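Iron-regulated ABC transporter siderophore-binding protein SirA (Staphylococcus aureus subsp. aureus, PDB 3MWF) binds the ferric siderophore staphyloferrin B outside the cell membrane and probably hands it to an ABC transporter for uptake. Local coordinates at residues Lys91-Lys96 against Asp111-Phe116; Val25-Gly30 against Lys66-Glu71. All coordinates share one frame; numbering follows the deposited sequence.

Contact 1 of 2, residues Lys91-Lys96 against Asp111-Phe116; sequences KVRNEK and DTVFKF. With SE8 (5-[(2-{[(3S)-5-{[(2S)-2-amino-2-carboxyethyl]amino}-3-carboxy-3-hydroxy-5-oxopentanoyl]amino}ethyl)amino]-2,5-dioxopentanoic acid), chain C.
Val92 and Asp111 are joined by the one hydrogen bond between the two backbones, from Val92 N to Asp111 O at 3.1 Å. It ties the short helix 91-94 to the loop after strand 107-110, and the two segments together form one wall of the staphyloferrin B pocket. Val92 then divides its branches: CG1 leans on Val113 CG1 (3.7 Å) and lies near Thr112 OG1, whereas Val92 CG2 turns to the siderophore and touches C15 at 3.5 Å. Arg93 carries the polar part. Its CB sets off alongside the loop without meeting a loop atom; chi1 (-55°) then places CG against the Val113 methyl CG1. The bend at chi2 (-58°) turns the chain beyond CG, and CD carries it on to Arg93 NE, 3.8 Å from Val113 CG1, which meets the guanidinium obliquely. NE also forms a salt bridge with Glu71, which helps fix the rotation of the group. Beyond CZ, Arg93 NH2 gives a fairly straight bond of 2.7 Å (160°) to the citrate hydroxyl oxygen O26, while Arg93 NH1 reaches the keto oxygen O29 at 3.0 Å and, weakly, the carboxylate oxygen O20. Ligand carbon C12 covers one guanidinium face. On the loop, Val113 CG2 lies 3.4 Å from the amide oxygen O27, which also sits at the edge of the Phe114 ring; the Thr112 methyl CG2 rests over that ring's centre. The Arg93 cation would probably offset the negative charge of oxygens gathered near the ferric ion, with the valines giving apolar surface beside it.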
loop_
_atom_site.group_PDB
_atom_site.type_symbol
_atom_site.label_atom_id
_atom_site.label_comp_id
_atom_site.label_asym_id
_atom_site.label_seq_id
_atom_site.Cartn_x
_atom_site.Cartn_y
_atom_site.Cartn_z
ATOM N N LYS A 91 11.135 -8.492 2.872
ATOM C CA LYS A 91 12.502 -8.461 2.358
ATOM C C LYS A 91 12.916 -7.002 2.177
ATOM O O LYS A 91 14.015 -6.597 2.550
ATOM C CB LYS A 91 12.594 -9.269 1.048
ATOM C CG LYS A 91 14.001 -9.429 0.458
ATOM C CD LYS A 91 14.008 -10.698 -0.395
ATOM C CE LYS A 91 14.493 -10.456 -1.825
ATOM N NZ LYS A 91 15.977 -10.205 -1.899
ATOM N N VAL A 92 12.007 -6.173 1.655
ATOM C CA VAL A 92 12.399 -4.799 1.419
ATOM C C VAL A 92 12.876 -4.050 2.690
ATOM O O VAL A 92 13.870 -3.320 2.649
ATOM C CB VAL A 92 11.333 -4.018 0.616
ATOM C CG1 VAL A 92 10.051 -3.853 1.410
ATOM C CG2 VAL A 92 11.921 -2.686 0.208
ATOM N N ARG A 93 12.192 -4.237 3.815
ATOM C CA ARG A 93 12.608 -3.544 5.031
ATOM C C ARG A 93 13.652 -4.310 5.833
ATOM O O ARG A 93 14.543 -3.700 6.415
ATOM C CB ARG A 93 11.421 -3.292 5.959
ATOM C CG ARG A 93 10.232 -2.538 5.321
ATOM C CD ARG A 93 10.637 -1.212 4.774
ATOM N NE ARG A 93 9.436 -0.518 4.329
ATOM C CZ ARG A 93 9.437 0.509 3.493
ATOM N NH1 ARG A 93 10.576 0.956 2.980
ATOM N NH2 ARG A 93 8.282 1.088 3.171
ATOM N N ASN A 94 13.520 -5.632 5.860
ATOM C CA ASN A 94 14.196 -6.395 6.919
ATOM C C ASN A 94 15.156 -7.463 6.408
ATOM O O ASN A 94 15.607 -8.293 7.198
ATOM C CB ASN A 94 13.177 -7.096 7.835
ATOM C CG ASN A 94 12.016 -6.184 8.258
ATOM O OD1 ASN A 94 10.851 -6.493 7.985
ATOM N ND2 ASN A 94 12.330 -5.084 8.963
ATOM N N GLU A 95 15.512 -7.439 5.125
ATOM C CA GLU A 95 16.339 -8.557 4.613
ATOM C C GLU A 95 17.595 -8.736 5.465
ATOM O O GLU A 95 17.952 -9.871 5.795
ATOM C CB GLU A 95 16.753 -8.338 3.159
ATOM C CG GLU A 95 17.560 -9.524 2.596
ATOM C CD GLU A 95 17.770 -9.423 1.104
ATOM O OE1 GLU A 95 17.389 -8.384 0.521
ATOM O OE2 GLU A 95 18.321 -10.378 0.513
ATOM N N LYS A 96 18.238 -7.619 5.825
ATOM C CA LYS A 96 19.536 -7.671 6.501
ATOM C C LYS A 96 19.464 -8.143 7.959
ATOM O O LYS A 96 20.470 -8.581 8.511
ATOM C CB LYS A 96 20.267 -6.322 6.374
ATOM C CG LYS A 96 20.828 -6.055 4.970
ATOM C CD LYS A 96 21.771 -4.845 4.971
ATOM C CE LYS A 96 22.743 -4.861 3.785
ATOM N NZ LYS A 96 22.054 -4.633 2.467
ATOM N N ASP A 111 7.855 -10.284 -0.107
ATOM C CA ASP A 111 8.887 -9.539 -0.823
ATOM C C ASP A 111 8.813 -8.040 -0.480
ATOM O O ASP A 111 9.833 -7.389 -0.213
ATOM C CB ASP A 111 8.663 -9.679 -2.319
ATOM C CG ASP A 111 9.227 -10.967 -2.899
ATOM O OD1 ASP A 111 10.200 -11.537 -2.350
ATOM O OD2 ASP A 111 8.727 -11.368 -3.977
ATOM N N THR A 112 7.606 -7.486 -0.535
ATOM C CA THR A 112 7.470 -6.053 -0.245
ATOM C C THR A 112 6.288 -5.783 0.669
ATOM O O THR A 112 5.733 -6.689 1.264
ATOM C CB THR A 112 7.393 -5.179 -1.518
ATOM O OG1 THR A 112 7.536 -3.747 -1.204
ATOM C CG2 THR A 112 6.097 -5.477 -2.232
ATOM N N VAL A 113 5.926 -4.507 0.760
ATOM C CA VAL A 113 5.013 -4.090 1.815
ATOM C C VAL A 113 3.613 -3.793 1.300
ATOM O O VAL A 113 2.717 -3.566 2.103
ATOM C CB VAL A 113 5.552 -2.845 2.586
ATOM C CG1 VAL A 113 6.917 -3.155 3.218
ATOM C CG2 VAL A 113 5.613 -1.589 1.650
ATOM N N PHE A 114 3.461 -3.708 -0.022
ATOM C CA PHE A 114 2.202 -3.153 -0.573
ATOM C C PHE A 114 1.316 -4.173 -1.281
ATOM O O PHE A 114 0.185 -3.819 -1.712
ATOM C CB PHE A 114 2.477 -1.941 -1.498
ATOM C CG PHE A 114 3.415 -2.245 -2.631
ATOM C CD1 PHE A 114 2.986 -3.019 -3.734
ATOM C CD2 PHE A 114 4.723 -1.771 -2.604
ATOM C CE1 PHE A 114 3.884 -3.321 -4.780
ATOM C CE2 PHE A 114 5.621 -2.029 -3.627
ATOM C CZ PHE A 114 5.201 -2.810 -4.746
ATOM N N LYS A 115 1.808 -5.413 -1.414
ATOM C CA LYS A 115 0.994 -6.453 -2.096
ATOM C C LYS A 115 0.089 -7.124 -1.066
ATOM O O LYS A 115 0.378 -8.232 -0.560
ATOM C CB LYS A 115 1.877 -7.461 -2.843
ATOM C CG LYS A 115 2.711 -6.823 -3.979
ATOM C CD LYS A 115 3.687 -7.856 -4.587
ATOM C CE LYS A 115 4.559 -7.231 -5.707
ATOM N NZ LYS A 115 3.847 -7.204 -7.011
ATOM N N PHE A 116 -0.999 -6.424 -0.738
ATOM C CA PHE A 116 -1.800 -6.776 0.436
ATOM C C PHE A 116 -2.456 -8.158 0.266
ATOM O O PHE A 116 -2.745 -8.828 1.256
ATOM C CB PHE A 116 -2.824 -5.679 0.735
ATOM C CG PHE A 116 -3.978 -5.665 -0.240
ATOM C CD1 PHE A 116 -3.888 -4.955 -1.435
ATOM C CD2 PHE A 116 -5.136 -6.399 0.038
ATOM C CE1 PHE A 116 -4.941 -4.958 -2.356
ATOM C CE2 PHE A 116 -6.196 -6.424 -0.881
ATOM C CZ PHE A 116 -6.094 -5.691 -2.082
HETATM C C1 SE8 C . 10.765 5.148 3.552
HETATM C C2 SE8 C . 10.117 6.438 3.134
HETATM C C3 SE8 C . 8.849 6.691 3.934
HETATM N N4 SE8 C . 7.799 5.716 3.657
HETATM C C5 SE8 C . 6.864 5.935 2.754
HETATM C C6 SE8 C . 5.938 4.784 2.445
HETATM C C7 SE8 C . 6.564 3.843 1.415
HETATM C C8 SE8 C . 5.650 2.611 1.279
HETATM C C9 SE8 C . 6.018 1.676 0.129
HETATM N N10 SE8 C . 7.308 1.524 -0.164
HETATM C C11 SE8 C . 7.676 0.617 -1.227
HETATM C C12 SE8 C . 8.548 -0.510 -0.702
HETATM N N13 SE8 C . 9.297 -1.168 -1.764
HETATM C C14 SE8 C . 10.481 -0.708 -2.267
HETATM C C15 SE8 C . 11.290 0.277 -1.475
HETATM C C16 SE8 C . 10.606 1.586 -1.781
HETATM C C17 SE8 C . 10.631 2.609 -0.689
HETATM C C18 SE8 C . 11.196 3.883 -1.103
HETATM O O19 SE8 C . 11.378 5.116 4.651
HETATM O O20 SE8 C . 10.712 4.179 2.768
HETATM N N21 SE8 C . 9.821 6.379 1.689
HETATM O O22 SE8 C . 6.717 6.988 2.166
HETATM C C23 SE8 C . 6.762 4.567 0.095
HETATM O O24 SE8 C . 5.770 4.781 -0.646
HETATM O O25 SE8 C . 7.915 4.929 -0.248
HETATM O O26 SE8 C . 7.879 3.475 1.869
HETATM O O27 SE8 C . 5.129 1.085 -0.475
HETATM O O28 SE8 C . 10.907 -1.041 -3.357
HETATM O O29 SE8 C . 10.092 2.442 0.410
HETATM O O30 SE8 C . 10.849 4.893 -0.501
HETATM O O31 SE8 C . 11.980 3.936 -2.085
#

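Contact 2 of 2, residues Val25-Gly30 against Lys66-Glu71; sequences VTLYQG and KIVGQE
Glu71 reaches across to Gln29 at the start of helix 29-37, in the alpha/beta lobe of this periplasmic-binding-protein fold, where the ends of the parallel strands 24-26 and 66-70 run into the pocket side. The two strands are not neighbours, since strand 44-45 lies between them, so side chains make the connection. Glu71 is extended, with CG trans to the backbone N (chi1 -177°), and this carries its carboxylate to the backbone at Tyr28 and Gln29; CG passes Leu27 O on the way. Glu71 OE1 is held by two donors that come from opposite faces of the carboxylate plane: Gln29 N at 3.0 Å, from above the plane, and Gln29 NE2 at 2.8 Å, on the anti side but out of the plane. A bend in the Gln29 chain (chi2 -64°) brings NE2 back to the oxygen that the backbone N already grips. Amide and carboxylate lie nearly parallel, their planes 12° apart. NE2 has a second acceptor in Glu47 O, and OE2 has its own partner in Arg93, so both oxygens of the buried carboxylate are satisfied; its charge beside the first turn of a helix is probably favourable too. Apolar packing lies nearer the strands, where Val68 CG2 meets Leu27 CD2 at 3.9 Å with the side chains crossing at about a right angle, and more loosely Val25 CG1. The Tyr28 ring takes its OH to Thr110 and Thr119, with which it hydrogen-bonds. A water bridges Leu27 O and Glu71 O, 2.7 Å from each, and Tyr28 CB packs 3.5 Å from Glu71 OE2.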
loop_
_atom_site.group_PDB
_atom_site.type_symbol
_atom_site.label_atom_id
_atom_site.label_comp_id
_atom_site.label_asym_id
_atom_site.label_seq_id
_atom_site.Cartn_x
_atom_site.Cartn_y
_atom_site.Cartn_z
ATOM N N VAL A 25 4.013 -10.042 15.937
ATOM C CA VAL A 25 4.619 -8.728 15.775
ATOM C C VAL A 25 4.641 -8.456 14.280
ATOM O O VAL A 25 5.151 -9.266 13.515
ATOM C CB VAL A 25 6.034 -8.664 16.379
ATOM C CG1 VAL A 25 6.761 -7.383 15.948
ATOM C CG2 VAL A 25 5.947 -8.752 17.916
ATOM N N THR A 26 4.095 -7.309 13.879
ATOM C CA THR A 26 3.992 -6.937 12.464
ATOM C C THR A 26 4.936 -5.801 12.160
ATOM O O THR A 26 4.875 -4.742 12.799
ATOM C CB THR A 26 2.530 -6.582 12.094
ATOM O OG1 THR A 26 1.982 -5.694 13.088
ATOM C CG2 THR A 26 1.694 -7.833 12.009
ATOM N N LEU A 27 5.814 -6.010 11.172
ATOM C CA LEU A 27 6.910 -5.066 10.869
ATOM C C LEU A 27 6.706 -4.206 9.630
ATOM O O LEU A 27 7.625 -3.526 9.206
ATOM C CB LEU A 27 8.244 -5.820 10.745
ATOM C CG LEU A 27 8.630 -6.583 12.028
ATOM C CD1 LEU A 27 9.998 -7.221 11.839
ATOM C CD2 LEU A 27 8.672 -5.656 13.235
ATOM N N TYR A 28 5.510 -4.257 9.044
ATOM C CA TYR A 28 5.143 -3.207 8.098
ATOM C C TYR A 28 3.665 -2.860 8.211
ATOM O O TYR A 28 2.883 -3.670 8.683
ATOM C CB TYR A 28 5.538 -3.575 6.662
ATOM C CG TYR A 28 4.982 -4.835 6.073
ATOM C CD1 TYR A 28 5.669 -6.053 6.220
ATOM C CD2 TYR A 28 3.844 -4.808 5.255
ATOM C CE1 TYR A 28 5.193 -7.221 5.597
ATOM C CE2 TYR A 28 3.353 -5.970 4.650
ATOM C CZ TYR A 28 4.057 -7.159 4.796
ATOM O OH TYR A 28 3.614 -8.317 4.199
ATOM N N GLN A 29 3.292 -1.655 7.763
ATOM C CA GLN A 29 1.927 -1.160 7.986
ATOM C C GLN A 29 0.865 -2.156 7.542
ATOM O O GLN A 29 -0.112 -2.390 8.245
ATOM C CB GLN A 29 1.723 0.136 7.179
ATOM C CG GLN A 29 2.876 1.153 7.279
ATOM C CD GLN A 29 3.063 1.692 8.681
ATOM O OE1 GLN A 29 2.106 2.115 9.318
ATOM N NE2 GLN A 29 4.311 1.667 9.176
ATOM N N GLY A 30 1.026 -2.715 6.341
ATOM C CA GLY A 30 -0.017 -3.577 5.775
ATOM C C GLY A 30 -0.181 -4.863 6.559
ATOM O O GLY A 30 -1.270 -5.390 6.625
ATOM N N LYS A 66 2.238 -2.831 21.505
ATOM C CA LYS A 66 3.440 -2.103 21.794
ATOM C C LYS A 66 4.096 -1.681 20.482
ATOM O O LYS A 66 4.138 -2.456 19.518
ATOM C CB LYS A 66 4.395 -2.983 22.619
ATOM C CG LYS A 66 5.859 -2.577 22.622
ATOM C CD LYS A 66 6.124 -1.488 23.663
ATOM C CE LYS A 66 7.520 -0.932 23.522
ATOM N NZ LYS A 66 7.759 0.017 24.647
ATOM N N ILE A 67 4.629 -0.473 20.466
ATOM C CA ILE A 67 5.331 0.024 19.272
ATOM C C ILE A 67 6.769 -0.467 19.327
ATOM O O ILE A 67 7.470 -0.233 20.314
ATOM C CB ILE A 67 5.234 1.577 19.151
ATOM C CG1 ILE A 67 3.769 2.003 19.016
ATOM C CG2 ILE A 67 6.125 2.088 18.012
ATOM C CD1 ILE A 67 3.056 1.450 17.800
ATOM N N VAL A 68 7.213 -1.152 18.273
ATOM C CA VAL A 68 8.569 -1.669 18.248
ATOM C C VAL A 68 9.546 -0.828 17.430
ATOM O O VAL A 68 10.672 -1.263 17.191
ATOM C CB VAL A 68 8.616 -3.153 17.823
ATOM C CG1 VAL A 68 7.751 -3.976 18.762
ATOM C CG2 VAL A 68 8.119 -3.315 16.357
ATOM N N GLY A 69 9.154 0.381 17.041
ATOM C CA GLY A 69 10.070 1.275 16.342
ATOM C C GLY A 69 9.593 1.637 14.944
ATOM O O GLY A 69 8.449 1.382 14.588
ATOM N N GLN A 70 10.496 2.200 14.155
ATOM C CA GLN A 70 10.176 2.740 12.830
ATOM C C GLN A 70 10.339 1.660 11.767
ATOM O O GLN A 70 11.281 0.860 11.804
ATOM C CB GLN A 70 11.061 3.950 12.510
ATOM C CG GLN A 70 10.945 5.072 13.547
ATOM C CD GLN A 70 11.664 6.366 13.157
ATOM O OE1 GLN A 70 11.423 7.418 13.754
ATOM N NE2 GLN A 70 12.559 6.288 12.176
ATOM N N GLU A 71 9.421 1.637 10.809
ATOM C CA GLU A 71 9.448 0.591 9.778
ATOM C C GLU A 71 10.802 0.391 9.061
ATOM O O GLU A 71 11.172 -0.734 8.771
ATOM C CB GLU A 71 8.287 0.787 8.798
ATOM C CG GLU A 71 8.203 -0.330 7.732
ATOM C CD GLU A 71 6.918 -0.306 6.947
ATOM O OE1 GLU A 71 5.828 -0.107 7.559
ATOM O OE2 GLU A 71 7.022 -0.562 5.713
HETATM O O HOH W 1 10.294 -3.167 9.614
#

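Contact 2 is wholly buried, whereas contact 1 is only partly so, running from the exposed Asp111 to the ligand. Both belong to the lobe built on the mixed sheet that includes strands 24-26, 66-70, 86-90 and 107-110, at the ends of strands that face the pocket. Their joint is the pairing of Arg93 NE with Glu71 OE2 (2.8 Å), with Val113 CG1 packed 3.6 Å from Glu71 OE2. Contact 1 touches the siderophore directly; contact 2 supplies the second shell, its carboxylate probably positioning the arginine. Their chemistry differs accordingly: a cation meeting ligand oxygens in contact 1, an internally bonded anion at a helix start in contact 2.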